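Long-range contacts in triacylglycerol lipase (Yarrowia lipolytica, PDB 3O0D), which probably hydrolyses triacylglycerols, as a secreted, glycosylated lipase with the alpha/beta-hydrolase fold: residues S78-L83 with D153-V158; F171-K176 with N199-L204; G179-V184 with D219-R224. One frame throughout, in Å; residues are numbered along the deposited sequence. Where two conformers were deposited one is given.

All three contacts lie in the alpha/beta-hydrolase core, around its central sheet. Contact 1 pairs strands 80-87 and 155-161, and contact 3 pairs strands 183-187 and 222-227. These four parallel strands are consecutive in the central sheet, and the backbones of Ile-156 and Val-158 probably hydrogen-bond to Leu-183 to join the pairs. Contact 2 sets helices 163-177 and 195-206 together on one face. The centres of contact 1 and contact 2 lie about 17 Å apart. From contact 3, the centre of contact 1 is about 11 Å away and that of contact 2 about 9 Å. Along the chain contact 1 closes first; contacts 2 and 3 then interleave, tying sheet to helices beside an N-linked glycan.

Contact 1 (S78-L83 with D153-V158); sequences SKQIYL and DYQIAV
Gln-80 NE2 donates to Gln-155 OE1 at 2.8 Å and is also hydrogen-bonded to Tyr-21, while the other end of the same amide, OE1, takes Ser-78 OG and Lys-20. Held at both ends, the buried amide has its rotation fixed. The bond to Gln-155 is bent (144° at the hydrogen), with the two amide planes 33° apart. Both glutamines project from the sheet face that carries Tyr-82 and Ala-157, and helix 12-27 lies over it. Beneath them run two neighbouring parallel strands of the alpha/beta-hydrolase sheet: Ile-81 N donates to Gln-155 O (2.8 Å), Ala-157 N to Ile-81 O (2.8 Å) and Leu-83 N to Ala-157 O (2.9 Å). On the reverse face Leu-83 CD2 lies 4.1 Å from Val-158 CG1, under helices 127-150 and 163-177. At the strand entrance Lys-79 and Gln-80 form a G1 beta bulge opposite Asp-75. Here Lys-79 CA sits 3.6 Å from the centroid of the Tyr-154 ring, almost on its normal, a CH-pi contact. Tyr-154 CG lies beside its own backbone N (chi1 -73°), which swings the ring across Lys-79, and its OH is anchored by His-76 ND1.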
loop_
_atom_site.group_PDB
_atom_site.type_symbol
_atom_site.label_atom_id
_atom_site.label_comp_id
_atom_site.label_asym_id
_atom_site.label_seq_id
_atom_site.Cartn_x
_atom_site.Cartn_y
_atom_site.Cartn_z
ATOM N N SER A 78 13.889 5.501 14.123
ATOM C CA SER A 78 13.403 6.447 13.122
ATOM C C SER A 78 12.293 7.360 13.677
ATOM O O SER A 78 11.905 8.317 12.948
ATOM C CB SER A 78 12.881 5.682 11.855
ATOM O OG SER A 78 11.710 4.970 12.266
ATOM N N LYS A 79 11.878 7.101 14.912
ATOM C CA LYS A 79 10.720 7.837 15.541
ATOM C C LYS A 79 9.453 7.759 14.715
ATOM O O LYS A 79 8.857 8.772 14.270
ATOM C CB LYS A 79 11.116 9.338 15.737
ATOM C CG LYS A 79 12.096 9.571 16.936
ATOM C CD LYS A 79 13.379 8.922 16.642
ATOM C CE LYS A 79 14.572 9.126 17.698
ATOM N NZ LYS A 79 15.884 8.725 17.055
ATOM N N GLN A 80 9.049 6.507 14.420
ATOM C CA GLN A 80 7.881 6.271 13.595
ATOM C C GLN A 80 7.070 5.148 14.281
ATOM O O GLN A 80 7.607 4.336 15.040
ATOM C CB GLN A 80 8.239 5.758 12.187
ATOM C CG GLN A 80 8.917 6.922 11.378
ATOM C CD GLN A 80 9.404 6.404 10.054
ATOM O OE1 GLN A 80 10.234 5.507 10.000
ATOM N NE2 GLN A 80 8.780 6.860 8.973
ATOM N N ILE A 81 5.792 5.183 13.932
ATOM C CA ILE A 81 4.852 4.074 14.296
ATOM C C ILE A 81 4.504 3.450 12.929
ATOM O O ILE A 81 4.096 4.144 11.990
ATOM C CB ILE A 81 3.565 4.687 14.900
ATOM C CG1 ILE A 81 3.930 5.329 16.252
ATOM C CG2 ILE A 81 2.516 3.495 15.112
ATOM C CD1 ILE A 81 2.788 6.341 16.821
ATOM N N TYR A 82 4.640 2.127 12.874
ATOM C CA TYR A 82 4.340 1.413 11.596
ATOM C C TYR A 82 3.035 0.615 11.718
ATOM O O TYR A 82 2.917 -0.076 12.690
ATOM C CB TYR A 82 5.407 0.382 11.365
ATOM C CG TYR A 82 6.799 0.915 11.157
ATOM C CD1 TYR A 82 6.999 2.081 10.455
ATOM C CD2 TYR A 82 7.855 0.182 11.602
ATOM C CE1 TYR A 82 8.343 2.567 10.262
ATOM C CE2 TYR A 82 9.234 0.672 11.443
ATOM C CZ TYR A 82 9.380 1.841 10.733
ATOM O OH TYR A 82 10.641 2.365 10.536
ATOM N N LEU A 83 2.126 0.811 10.773
ATOM C CA LEU A 83 0.998 -0.112 10.646
ATOM C C LEU A 83 1.227 -0.837 9.267
ATOM O O LEU A 83 1.336 -0.193 8.263
ATOM C CB LEU A 83 -0.288 0.692 10.567
ATOM C CG LEU A 83 -1.520 -0.234 10.285
ATOM C CD1 LEU A 83 -1.646 -1.334 11.327
ATOM C CD2 LEU A 83 -2.758 0.685 10.306
ATOM N N ASP A 153 4.850 12.503 19.124
ATOM C CA ASP A 153 5.618 13.179 18.098
ATOM C C ASP A 153 6.273 12.209 17.072
ATOM O O ASP A 153 6.957 12.646 16.183
ATOM C CB ASP A 153 6.607 14.212 18.677
ATOM C CG ASP A 153 7.784 13.648 19.369
ATOM O OD1 ASP A 153 7.969 12.416 19.427
ATOM O OD2 ASP A 153 8.571 14.500 19.905
ATOM N N TYR A 154 5.942 10.916 17.177
ATOM C CA TYR A 154 6.385 9.962 16.063
ATOM C C TYR A 154 5.536 10.092 14.812
ATOM O O TYR A 154 4.331 10.364 14.901
ATOM C CB TYR A 154 6.416 8.506 16.593
ATOM C CG TYR A 154 7.542 8.126 17.529
ATOM C CD1 TYR A 154 8.275 9.097 18.321
ATOM C CD2 TYR A 154 7.891 6.798 17.651
ATOM C CE1 TYR A 154 9.282 8.685 19.201
ATOM C CE2 TYR A 154 8.837 6.390 18.544
ATOM C CZ TYR A 154 9.597 7.337 19.278
ATOM O OH TYR A 154 10.537 6.797 20.077
ATOM N N GLN A 155 6.140 9.910 13.656
ATOM C CA GLN A 155 5.451 9.981 12.349
ATOM C C GLN A 155 4.762 8.612 12.191
ATOM O O GLN A 155 5.395 7.572 12.445
ATOM C CB GLN A 155 6.458 10.088 11.180
ATOM C CG GLN A 155 5.781 10.121 9.820
ATOM C CD GLN A 155 6.743 10.173 8.641
ATOM O OE1 GLN A 155 7.718 9.403 8.574
ATOM N NE2 GLN A 155 6.476 11.075 7.710
ATOM N N ILE A 156 3.514 8.610 11.738
ATOM C CA ILE A 156 2.756 7.377 11.448
ATOM C C ILE A 156 3.025 7.006 10.004
ATOM O O ILE A 156 2.899 7.850 9.120
ATOM C CB ILE A 156 1.260 7.691 11.604
ATOM C CG1 ILE A 156 0.953 8.095 13.050
ATOM C CG2 ILE A 156 0.366 6.498 11.135
ATOM C CD1 ILE A 156 -0.336 8.952 13.182
ATOM N N ALA A 157 3.381 5.735 9.766
ATOM C CA ALA A 157 3.614 5.243 8.401
ATOM C C ALA A 157 2.782 3.966 8.190
ATOM O O ALA A 157 2.876 3.053 9.052
ATOM C CB ALA A 157 5.118 4.865 8.198
ATOM N N VAL A 158 2.007 3.965 7.095
ATOM C CA VAL A 158 1.123 2.804 6.804
ATOM C C VAL A 158 1.653 2.190 5.523
ATOM O O VAL A 158 1.836 2.914 4.551
ATOM C CB VAL A 158 -0.301 3.214 6.621
ATOM C CG1 VAL A 158 -1.196 1.937 6.683
ATOM C CG2 VAL A 158 -0.646 4.121 7.823
#

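Contact 2 (F171-K176 with N199-L204); sequences FGINLK and NWVDKL. With NAG (2-acetamido-2-deoxy-beta-D-glucopyranose), chain H.
Ile-173 carries the tight part of this helix pair, since both of its branches are engaged. CG2 presses on the six-membered ring of Trp-200, 3.4 Å from CH2 and oblique to the ring, while CD1 meets Val-201 CG2 at 3.5 Å, the two side chains crossing at about a right angle. With CG2 anti to the backbone N and CG1 beside it (chi1 -71°), one branch serves the indole and the other the valine. Leu-204 closes the group: its CD2 lies 3.9 Å from Ile-173 CG2 and rests over one face of the indole, toward the rim. Looser packing is found one turn further on, at partly exposed Lys-176, whose aliphatic stem slides past Leu-204 in the opposite direction with CG 3.7 Å from Leu-204 CG. Its chain bends at chi2 and chi3, bringing CE to 3.7 Å from Leu-204 O, but the ammonium makes no hydrogen bond to that carbonyl. The helix axes stay 11.8 Å apart and cross at 51°, so side chains, not close backbones, bridge them. On its other flank helix 163-177 faces an N-linked glycan, with Leu-175 CD2 3.6 Å from NAG O7. The helix itself runs between helix 195-206 and helix 127-150, where Phe-171 meets Leu-144, and seats Leu-175 on Ile-156 and Val-158 of strand 155-161.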
loop_
_atom_site.group_PDB
_atom_site.type_symbol
_atom_site.label_atom_id
_atom_site.label_comp_id
_atom_site.label_asym_id
_atom_site.label_seq_id
_atom_site.Cartn_x
_atom_site.Cartn_y
_atom_site.Cartn_z
ATOM N N PHE A 171 -6.560 3.153 4.843
ATOM C CA PHE A 171 -6.320 3.428 6.247
ATOM C C PHE A 171 -5.555 4.775 6.315
ATOM O O PHE A 171 -5.803 5.602 7.264
ATOM C CB PHE A 171 -5.513 2.306 6.925
ATOM C CG PHE A 171 -5.681 2.284 8.370
ATOM C CD1 PHE A 171 -6.503 1.323 8.972
ATOM C CD2 PHE A 171 -5.102 3.300 9.177
ATOM C CE1 PHE A 171 -6.721 1.294 10.362
ATOM C CE2 PHE A 171 -5.330 3.314 10.523
ATOM C CZ PHE A 171 -6.163 2.295 11.160
ATOM N N GLY A 172 -4.633 5.025 5.369
ATOM C CA GLY A 172 -3.971 6.350 5.360
ATOM C C GLY A 172 -4.917 7.527 5.119
ATOM O O GLY A 172 -4.837 8.616 5.746
ATOM N N ILE A 173 -5.909 7.290 4.287
ATOM C CA ILE A 173 -6.930 8.291 4.004
ATOM C C ILE A 173 -7.737 8.519 5.285
ATOM O O ILE A 173 -7.973 9.717 5.630
ATOM C CB ILE A 173 -7.816 7.914 2.827
ATOM C CG1 ILE A 173 -7.004 8.025 1.512
ATOM C CG2 ILE A 173 -9.004 8.959 2.682
ATOM C CD1 ILE A 173 -7.669 7.232 0.405
ATOM N N ASN A 174 -8.117 7.456 5.985
ATOM C CA ASN A 174 -8.815 7.525 7.326
ATOM C C ASN A 174 -7.990 8.447 8.275
ATOM O O ASN A 174 -8.490 9.433 8.780
ATOM C CB ASN A 174 -8.979 6.127 7.931
ATOM C CG ASN A 174 -8.931 6.117 9.385
ATOM O OD1 ASN A 174 -8.048 5.479 10.090
ATOM N ND2 ASN A 174 -9.893 6.857 9.951
ATOM N N LEU A 175 -6.698 8.139 8.433
ATOM C CA LEU A 175 -5.850 8.888 9.390
ATOM C C LEU A 175 -5.740 10.367 8.954
ATOM O O LEU A 175 -5.766 11.274 9.805
ATOM C CB LEU A 175 -4.452 8.258 9.426
ATOM C CG LEU A 175 -4.431 6.966 10.213
ATOM C CD1 LEU A 175 -2.995 6.244 10.033
ATOM C CD2 LEU A 175 -4.725 7.101 11.723
ATOM N N LYS A 176 -5.589 10.610 7.664
ATOM C CA LYS A 176 -5.404 11.921 7.113
ATOM C C LYS A 176 -6.680 12.813 7.234
ATOM O O LYS A 176 -6.616 13.922 7.729
ATOM C CB LYS A 176 -4.982 11.773 5.663
ATOM C CG LYS A 176 -5.046 13.030 4.851
ATOM C CD LYS A 176 -3.857 13.875 5.045
ATOM C CE LYS A 176 -3.058 13.933 3.749
ATOM N NZ LYS A 176 -1.940 14.890 3.907
ATOM N N ASN A 199 -9.384 11.426 -7.863
ATOM C CA ASN A 199 -9.061 12.836 -7.922
ATOM C C ASN A 199 -9.130 13.499 -6.562
ATOM O O ASN A 199 -8.311 14.416 -6.274
ATOM C CB ASN A 199 -9.946 13.535 -8.950
ATOM C CG ASN A 199 -9.643 13.092 -10.378
ATOM O OD1 ASN A 199 -10.563 12.817 -11.167
ATOM N ND2 ASN A 199 -8.343 13.034 -10.740
ATOM N N TRP A 200 -10.008 12.991 -5.697
ATOM C CA TRP A 200 -10.151 13.508 -4.386
ATOM C C TRP A 200 -8.910 13.145 -3.550
ATOM O O TRP A 200 -8.335 14.015 -2.856
ATOM C CB TRP A 200 -11.449 13.006 -3.780
ATOM C CG TRP A 200 -11.568 13.306 -2.269
ATOM C CD1 TRP A 200 -11.905 14.526 -1.708
ATOM C CD2 TRP A 200 -11.397 12.418 -1.202
ATOM N NE1 TRP A 200 -11.933 14.428 -0.364
ATOM C CE2 TRP A 200 -11.614 13.152 -0.010
ATOM C CE3 TRP A 200 -11.065 11.062 -1.100
ATOM C CZ2 TRP A 200 -11.546 12.559 1.257
ATOM C CZ3 TRP A 200 -10.979 10.489 0.153
ATOM C CH2 TRP A 200 -11.203 11.237 1.321
ATOM N N VAL A 201 -8.464 11.871 -3.672
ATOM C CA VAL A 201 -7.208 11.410 -3.039
ATOM C C VAL A 201 -6.042 12.295 -3.536
ATOM O O VAL A 201 -5.201 12.695 -2.700
ATOM C CB VAL A 201 -6.964 9.962 -3.348
ATOM C CG1 VAL A 201 -5.475 9.564 -2.909
ATOM C CG2 VAL A 201 -7.994 9.113 -2.575
ATOM N N ASP A 202 -5.970 12.632 -4.807
ATOM C CA ASP A 202 -4.845 13.454 -5.317
ATOM C C ASP A 202 -4.945 14.861 -4.636
ATOM O O ASP A 202 -3.970 15.435 -4.223
ATOM C CB ASP A 202 -4.891 13.621 -6.813
ATOM C CG ASP A 202 -4.311 12.441 -7.592
ATOM O OD1 ASP A 202 -3.820 11.480 -6.911
ATOM O OD2 ASP A 202 -4.413 12.420 -8.863
ATOM N N LYS A 203 -6.165 15.421 -4.554
ATOM C CA LYS A 203 -6.265 16.717 -3.877
ATOM C C LYS A 203 -5.841 16.623 -2.431
ATOM O O LYS A 203 -5.183 17.529 -1.923
ATOM C CB LYS A 203 -7.725 17.220 -3.973
ATOM C CG LYS A 203 -8.109 17.596 -5.352
ATOM C CD LYS A 203 -9.565 18.222 -5.408
ATOM C CE LYS A 203 -10.280 17.783 -6.676
ATOM N NZ LYS A 203 -11.464 18.631 -7.192
ATOM N N LEU A 204 -6.224 15.533 -1.747
ATOM C CA LEU A 204 -6.019 15.343 -0.351
ATOM C C LEU A 204 -4.512 15.250 -0.121
ATOM O O LEU A 204 -3.953 15.884 0.781
ATOM C CB LEU A 204 -6.765 14.116 0.181
ATOM C CG LEU A 204 -6.732 13.695 1.629
ATOM C CD1 LEU A 204 -7.512 14.690 2.572
ATOM C CD2 LEU A 204 -7.335 12.338 1.813
HETATM C C1 NAG H . -10.725 7.989 14.308
HETATM C C2 NAG H . -9.188 7.946 14.467
HETATM C C3 NAG H . -8.804 8.867 15.618
HETATM C C4 NAG H . -9.360 10.278 15.400
HETATM C C5 NAG H . -10.859 10.130 15.294
HETATM C C6 NAG H . -11.687 11.429 15.253
HETATM C C7 NAG H . -8.099 5.823 13.871
HETATM C C8 NAG H . -7.582 4.493 14.339
HETATM N N2 NAG H . -8.676 6.610 14.786
HETATM O O3 NAG H . -7.367 8.881 15.715
HETATM O O4 NAG H . -9.098 11.064 16.566
HETATM O O5 NAG H . -11.116 9.320 14.126
HETATM O O6 NAG H . -11.072 12.289 14.363
HETATM O O7 NAG H . -8.022 6.156 12.702
#

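Contact 3 (G179-V184 with D219-R224); sequences GHDPLV and DRKLYR. With NAG (2-acetamido-2-deoxy-beta-D-glucopyranose), chain H.
Val-184 holds the segment 219-224 through both of its backbone polar atoms, its N donating to Lys-221 O (2.9 Å) and its O accepting from Tyr-223 N (3.0 Å). This is the parallel pairing that closes a beta-alpha-beta unit of the alpha/beta-hydrolase fold, strand 183-187 and strand 222-227 being linked by helix 195-206. On the face turned to that helix Val-184 and Leu-222 lie side by side, CG1 3.6 Å from CD1. On the reverse face Leu-183 CD1 comes up to the edge of the Tyr-223 ring, in its plane and 3.9 Å from CE2; Phe-17 and Phe-18 meet the same ring edge-to-face. Ahead of the strands, Lys-221 curls back over Pro-182 O, and its NZ forms a salt bridge with Asp-181 OD2 at 3.3 Å. Bends at chi2 and chi4 fold the ammonium in toward the carboxylate, and a water accepts from the same NZ. A methionine in its place would probably leave the Asp-181 carboxylate without this cation and the water without that donor. Further out, a Schellman motif with Gly-179 at C-prime ends helix 163-177 and delivers His-180 to the N-linked glycan, where NE2 donates in the ring plane to NAG O3 (2.9 Å, 159° at the hydrogen). On the other strand Arg-220 reaches along its own segment to the start of strand 222-227. Its NH1 is hydrogen-bonded to the carbonyls of Val-213 and Lys-215, while Leu-222 O sits only 4° out of the guanidinium plane, gripped side-on by Arg-220 NE at 3.0 Å and NH2 at 3.2 Å.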
loop_
_atom_site.group_PDB
_atom_site.type_symbol
_atom_site.label_atom_id
_atom_site.label_comp_id
_atom_site.label_asym_id
_atom_site.label_seq_id
_atom_site.Cartn_x
_atom_site.Cartn_y
_atom_site.Cartn_z
ATOM N N GLY A 179 -7.232 13.972 10.995
ATOM C CA GLY A 179 -6.331 14.949 11.645
ATOM C C GLY A 179 -4.893 14.526 11.822
ATOM O O GLY A 179 -4.127 15.176 12.570
ATOM N N HIS A 180 -4.548 13.369 11.280
ATOM C CA HIS A 180 -3.158 12.932 11.399
ATOM C C HIS A 180 -2.465 13.219 10.052
ATOM O O HIS A 180 -3.081 13.686 9.064
ATOM C CB HIS A 180 -3.106 11.422 11.736
ATOM C CG HIS A 180 -3.836 11.057 12.987
ATOM N ND1 HIS A 180 -3.254 11.134 14.230
ATOM C CD2 HIS A 180 -5.125 10.645 13.200
ATOM C CE1 HIS A 180 -4.105 10.711 15.151
ATOM N NE2 HIS A 180 -5.257 10.419 14.560
ATOM N N ASP A 181 -1.165 12.957 9.988
ATOM C CA ASP A 181 -0.374 13.304 8.802
ATOM C C ASP A 181 0.486 12.033 8.408
ATOM O O ASP A 181 1.736 12.036 8.519
ATOM C CB ASP A 181 0.587 14.440 9.187
ATOM C CG ASP A 181 1.352 14.992 8.039
ATOM O OD1 ASP A 181 1.044 14.742 6.870
ATOM O OD2 ASP A 181 2.370 15.723 8.298
ATOM N N PRO A 182 -0.179 10.958 8.047
ATOM C CA PRO A 182 0.491 9.700 7.836
ATOM C C PRO A 182 1.343 9.704 6.566
ATOM O O PRO A 182 0.975 10.354 5.582
ATOM C CB PRO A 182 -0.698 8.745 7.663
ATOM C CG PRO A 182 -1.701 9.620 6.922
ATOM C CD PRO A 182 -1.651 10.853 7.797
ATOM N N LEU A 183 2.397 8.880 6.537
ATOM C CA LEU A 183 3.089 8.463 5.275
ATOM C C LEU A 183 2.443 7.159 4.819
ATOM O O LEU A 183 2.245 6.316 5.624
ATOM C CB LEU A 183 4.577 8.185 5.647
ATOM C CG LEU A 183 5.363 7.614 4.431
ATOM C CD1 LEU A 183 5.443 8.441 3.110
ATOM C CD2 LEU A 183 6.754 7.281 5.071
ATOM N N VAL A 184 2.121 7.086 3.528
ATOM C CA VAL A 184 1.439 5.849 2.972
ATOM C C VAL A 184 2.349 5.362 1.843
ATOM O O VAL A 184 2.668 6.137 0.923
ATOM C CB VAL A 184 0.108 6.272 2.381
ATOM C CG1 VAL A 184 -0.550 5.090 1.703
ATOM C CG2 VAL A 184 -0.804 6.738 3.496
ATOM N N ASP A 219 8.251 16.180 2.386
ATOM C CA ASP A 219 6.896 16.428 2.723
ATOM C C ASP A 219 5.858 15.608 1.957
ATOM O O ASP A 219 4.629 15.766 2.153
ATOM C CB ASP A 219 6.577 17.893 2.539
ATOM C CG ASP A 219 7.149 18.778 3.726
ATOM O OD1 ASP A 219 7.488 18.230 4.828
ATOM O OD2 ASP A 219 7.293 20.008 3.526
ATOM N N ARG A 220 6.340 14.811 1.010
ATOM C CA ARG A 220 5.374 14.031 0.198
ATOM C C ARG A 220 4.915 12.851 0.991
ATOM O O ARG A 220 5.714 12.242 1.700
ATOM C CB ARG A 220 6.158 13.518 -1.016
ATOM C CG ARG A 220 5.237 12.535 -1.807
ATOM C CD ARG A 220 5.774 12.473 -3.214
ATOM N NE ARG A 220 5.096 11.280 -3.847
ATOM C CZ ARG A 220 5.305 10.934 -5.107
ATOM N NH1 ARG A 220 6.081 11.672 -5.955
ATOM N NH2 ARG A 220 4.717 9.804 -5.572
ATOM N N LYS A 221 3.623 12.445 0.896
ATOM C CA LYS A 221 3.233 11.470 1.844
ATOM C C LYS A 221 2.559 10.266 1.180
ATOM O O LYS A 221 1.979 9.474 1.929
ATOM C CB LYS A 221 2.181 12.088 2.823
ATOM C CG LYS A 221 2.834 13.211 3.735
ATOM C CD LYS A 221 3.813 12.595 4.696
ATOM C CE LYS A 221 4.963 13.624 5.095
ATOM N NZ LYS A 221 4.459 14.658 5.945
ATOM N N LEU A 222 2.590 10.219 -0.151
ATOM C CA LEU A 222 1.912 9.062 -0.840
ATOM C C LEU A 222 2.805 8.527 -1.912
ATOM O O LEU A 222 3.160 9.259 -2.859
ATOM C CB LEU A 222 0.548 9.461 -1.391
ATOM C CG LEU A 222 -0.225 8.350 -2.141
ATOM C CD1 LEU A 222 -0.436 7.130 -1.317
ATOM C CD2 LEU A 222 -1.590 8.983 -2.466
ATOM N N TYR A 223 3.078 7.238 -1.824
ATOM C CA TYR A 223 3.793 6.572 -2.960
ATOM C C TYR A 223 3.118 5.216 -3.226
ATOM O O TYR A 223 2.948 4.421 -2.284
ATOM C CB TYR A 223 5.248 6.265 -2.546
ATOM C CG TYR A 223 6.063 7.512 -2.124
ATOM C CD1 TYR A 223 6.756 8.223 -3.115
ATOM C CD2 TYR A 223 5.983 7.983 -0.826
ATOM C CE1 TYR A 223 7.481 9.416 -2.775
ATOM C CE2 TYR A 223 6.704 9.153 -0.500
ATOM C CZ TYR A 223 7.438 9.797 -1.483
ATOM O OH TYR A 223 8.199 10.909 -1.121
ATOM N N ARG A 224 2.889 4.934 -4.498
ATOM C CA ARG A 224 2.298 3.607 -4.971
ATOM C C ARG A 224 3.394 2.914 -5.815
ATOM O O ARG A 224 3.582 3.259 -6.993
ATOM C CB ARG A 224 1.122 3.817 -5.906
ATOM C CG ARG A 224 -0.143 4.375 -5.113
ATOM C CD ARG A 224 -1.424 4.128 -6.087
ATOM N NE ARG A 224 -1.376 4.931 -7.332
ATOM C CZ ARG A 224 -0.966 4.487 -8.558
ATOM N NH1 ARG A 224 -0.555 3.213 -8.721
ATOM N NH2 ARG A 224 -0.922 5.299 -9.623
HETATM C C1 NAG H . -10.725 7.989 14.308
HETATM C C2 NAG H . -9.188 7.946 14.467
HETATM C C3 NAG H . -8.804 8.867 15.618
HETATM C C4 NAG H . -9.360 10.278 15.400
HETATM C C5 NAG H . -10.859 10.130 15.294
HETATM C C6 NAG H . -11.687 11.429 15.253
HETATM C C7 NAG H . -8.099 5.823 13.871
HETATM C C8 NAG H . -7.582 4.493 14.339
HETATM N N2 NAG H . -8.676 6.610 14.786
HETATM O O3 NAG H . -7.367 8.881 15.715
HETATM O O4 NAG H . -9.098 11.064 16.566
HETATM O O5 NAG H . -11.116 9.320 14.126
HETATM O O6 NAG H . -11.072 12.289 14.363
HETATM O O7 NAG H . -8.022 6.156 12.702
HETATM O O HOH W 1 4.130 12.904 8.505
#